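Local coordinates for protein prenylcyclase (Actinoplanes teichomyceticus, PDB 6IJ1) that is of unknown exact function but probably transfers or cyclises prenyl groups, acting on isoprenoid substrates, at residues Ser130-Asp135 against Ala192-Asp197. Numbering follows the deposited sequence.
Sequences STYVPD and AYWWID
T131 and W194 join two loops of a chain whose succession of helices is consistent with a terpenoid-cyclase-like fold: the one leading into helix 134-141 and the one between helices 173-182 and 198-209. The tight part centres on one polar bond, with T131 CG2 4.0 Å from W194 CZ2. W194 NE1 donates its N-H to T131 OG1 over 2.8 Å, nearly straight at 167°, the oxygen only 7° out of the indole plane. With chi1 at -62°, T131 OG1 sits beside the backbone N and opposite the carbonyl carbon, which turns it to the indole edge; OG1 is also hydrogen-bonded to H157 ND1, its strongest polar partner, so two bonds grip this buried hydroxyl. Y193 CD2 covers one indole face of W194 from 3.5 Å above its centre. The partly exposed side is looser: Y132 CE2 approaches W194 CZ2 at 4.2 Å, the two side chains crossing at about a right angle, while W153 meets both rings. A phenylalanine in place of W194 would probably leave T131 OG1 without its N-H donor and open a gap beside Y132. T131 CG2 also lies 3.5 Å above the Y132 ring plane, offset toward the rim.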
loop_
_atom_site.group_PDB
_atom_site.type_symbol
_atom_site.label_atom_id
_atom_site.label_comp_id
_atom_site.label_asym_id
_atom_site.label_seq_id
_atom_site.Cartn_x
_atom_site.Cartn_y
_atom_site.Cartn_z
ATOM N N SER A 130 7.439 -7.178 -10.370
ATOM C CA SER A 130 6.594 -8.261 -9.904
ATOM C C SER A 130 6.650 -8.363 -8.389
ATOM O O SER A 130 7.627 -7.995 -7.745
ATOM C CB SER A 130 7.008 -9.616 -10.496
ATOM O OG SER A 130 8.350 -9.953 -10.125
ATOM N N THR A 131 5.610 -9.004 -7.805
ATOM C CA THR A 131 5.660 -9.198 -6.362
ATOM C C THR A 131 6.684 -10.278 -5.967
ATOM O O THR A 131 7.330 -10.188 -4.902
ATOM C CB THR A 131 4.246 -9.582 -5.887
ATOM O OG1 THR A 131 3.377 -8.495 -6.189
ATOM C CG2 THR A 131 4.200 -9.810 -4.390
ATOM N N TYR A 132 6.762 -11.334 -6.766
ATOM C CA TYR A 132 7.650 -12.448 -6.511
ATOM C C TYR A 132 8.485 -12.729 -7.760
ATOM O O TYR A 132 8.113 -12.378 -8.878
ATOM C CB TYR A 132 6.829 -13.740 -6.182
ATOM C CG TYR A 132 5.949 -13.618 -4.961
ATOM C CD1 TYR A 132 6.457 -13.776 -3.686
ATOM C CD2 TYR A 132 4.565 -13.367 -5.131
ATOM C CE1 TYR A 132 5.593 -13.661 -2.609
ATOM C CE2 TYR A 132 3.722 -13.286 -4.031
ATOM C CZ TYR A 132 4.268 -13.437 -2.803
ATOM O OH TYR A 132 3.341 -13.319 -1.768
ATOM N N VAL A 133 9.579 -13.490 -7.543
ATOM C CA VAL A 133 10.399 -14.005 -8.638
ATOM C C VAL A 133 10.399 -15.512 -8.506
ATOM O O VAL A 133 10.415 -16.016 -7.380
ATOM C CB VAL A 133 11.852 -13.479 -8.598
ATOM C CG1 VAL A 133 11.863 -12.000 -8.884
ATOM C CG2 VAL A 133 12.467 -13.733 -7.282
ATOM N N PRO A 134 10.423 -16.242 -9.615
ATOM C CA PRO A 134 10.307 -17.708 -9.503
ATOM C C PRO A 134 11.459 -18.331 -8.731
ATOM O O PRO A 134 11.240 -19.212 -7.897
ATOM C CB PRO A 134 10.289 -18.165 -10.967
ATOM C CG PRO A 134 9.855 -16.997 -11.734
ATOM C CD PRO A 134 10.322 -15.774 -10.994
ATOM N N ASP A 135 12.698 -17.887 -8.978
ATOM C CA ASP A 135 13.807 -18.597 -8.340
ATOM C C ASP A 135 13.806 -18.373 -6.838
ATOM O O ASP A 135 13.960 -19.332 -6.075
ATOM C CB ASP A 135 15.148 -18.193 -8.952
ATOM C CG ASP A 135 15.223 -16.729 -9.263
ATOM O OD1 ASP A 135 14.183 -16.045 -9.144
ATOM O OD2 ASP A 135 16.319 -16.269 -9.643
ATOM N N ALA A 192 -4.783 -2.098 -10.283
ATOM C CA ALA A 192 -4.078 -2.776 -9.202
ATOM C C ALA A 192 -4.198 -4.275 -9.445
ATOM O O ALA A 192 -5.197 -4.738 -9.996
ATOM C CB ALA A 192 -4.680 -2.463 -7.827
ATOM N N TYR A 193 -3.187 -5.029 -9.015
ATOM C CA TYR A 193 -3.293 -6.478 -9.043
ATOM C C TYR A 193 -3.900 -7.001 -7.761
ATOM O O TYR A 193 -4.913 -7.722 -7.809
ATOM C CB TYR A 193 -1.897 -7.075 -9.257
ATOM C CG TYR A 193 -1.876 -8.591 -9.476
ATOM C CD1 TYR A 193 -2.235 -9.155 -10.731
ATOM C CD2 TYR A 193 -1.467 -9.455 -8.441
ATOM C CE1 TYR A 193 -2.143 -10.555 -10.908
ATOM C CE2 TYR A 193 -1.365 -10.851 -8.646
ATOM C CZ TYR A 193 -1.725 -11.361 -9.893
ATOM O OH TYR A 193 -1.613 -12.734 -10.028
ATOM N N TRP A 194 -3.359 -6.609 -6.609
ATOM C CA TRP A 194 -3.764 -7.170 -5.334
ATOM C C TRP A 194 -4.937 -6.454 -4.677
ATOM O O TRP A 194 -5.288 -6.847 -3.560
ATOM C CB TRP A 194 -2.585 -7.186 -4.328
ATOM C CG TRP A 194 -1.381 -7.986 -4.810
ATOM C CD1 TRP A 194 -0.204 -7.496 -5.246
ATOM C CD2 TRP A 194 -1.260 -9.418 -4.815
ATOM N NE1 TRP A 194 0.671 -8.537 -5.550
ATOM C CE2 TRP A 194 0.025 -9.726 -5.298
ATOM C CE3 TRP A 194 -2.121 -10.453 -4.453
ATOM C CZ2 TRP A 194 0.488 -11.020 -5.437
ATOM C CZ3 TRP A 194 -1.664 -11.761 -4.588
ATOM C CH2 TRP A 194 -0.381 -12.030 -5.089
ATOM N N TRP A 195 -5.450 -5.376 -5.254
ATOM C CA TRP A 195 -6.419 -4.543 -4.536
ATOM C C TRP A 195 -7.664 -4.376 -5.373
ATOM O O TRP A 195 -7.603 -4.214 -6.589
ATOM C CB TRP A 195 -5.834 -3.146 -4.204
ATOM C CG TRP A 195 -4.615 -3.310 -3.354
ATOM C CD1 TRP A 195 -3.300 -3.383 -3.791
ATOM C CD2 TRP A 195 -4.558 -3.392 -1.909
ATOM N NE1 TRP A 195 -2.451 -3.546 -2.701
ATOM C CE2 TRP A 195 -3.196 -3.538 -1.537
ATOM C CE3 TRP A 195 -5.531 -3.388 -0.888
ATOM C CZ2 TRP A 195 -2.799 -3.697 -0.207
ATOM C CZ3 TRP A 195 -5.124 -3.521 0.430
ATOM C CH2 TRP A 195 -3.779 -3.671 0.778
ATOM N N ILE A 196 -8.821 -4.412 -4.685
ATOM C CA ILE A 196 -10.114 -4.177 -5.321
ATOM C C ILE A 196 -10.247 -2.731 -5.814
ATOM O O ILE A 196 -10.878 -2.483 -6.836
ATOM C CB ILE A 196 -11.207 -4.504 -4.279
ATOM C CG1 ILE A 196 -11.244 -6.019 -4.078
ATOM C CG2 ILE A 196 -12.538 -3.925 -4.708
ATOM C CD1 ILE A 196 -11.763 -6.774 -5.293
ATOM N N ASP A 197 -9.677 -1.786 -5.091
ATOM C CA ASP A 197 -9.884 -0.365 -5.332
ATOM C C ASP A 197 -8.730 0.184 -6.168
ATOM O O ASP A 197 -7.615 0.243 -5.659
ATOM C CB ASP A 197 -9.966 0.394 -4.008
ATOM C CG ASP A 197 -11.101 -0.109 -3.123
ATOM O OD1 ASP A 197 -12.266 -0.179 -3.595
ATOM O OD2 ASP A 197 -10.840 -0.426 -1.940
#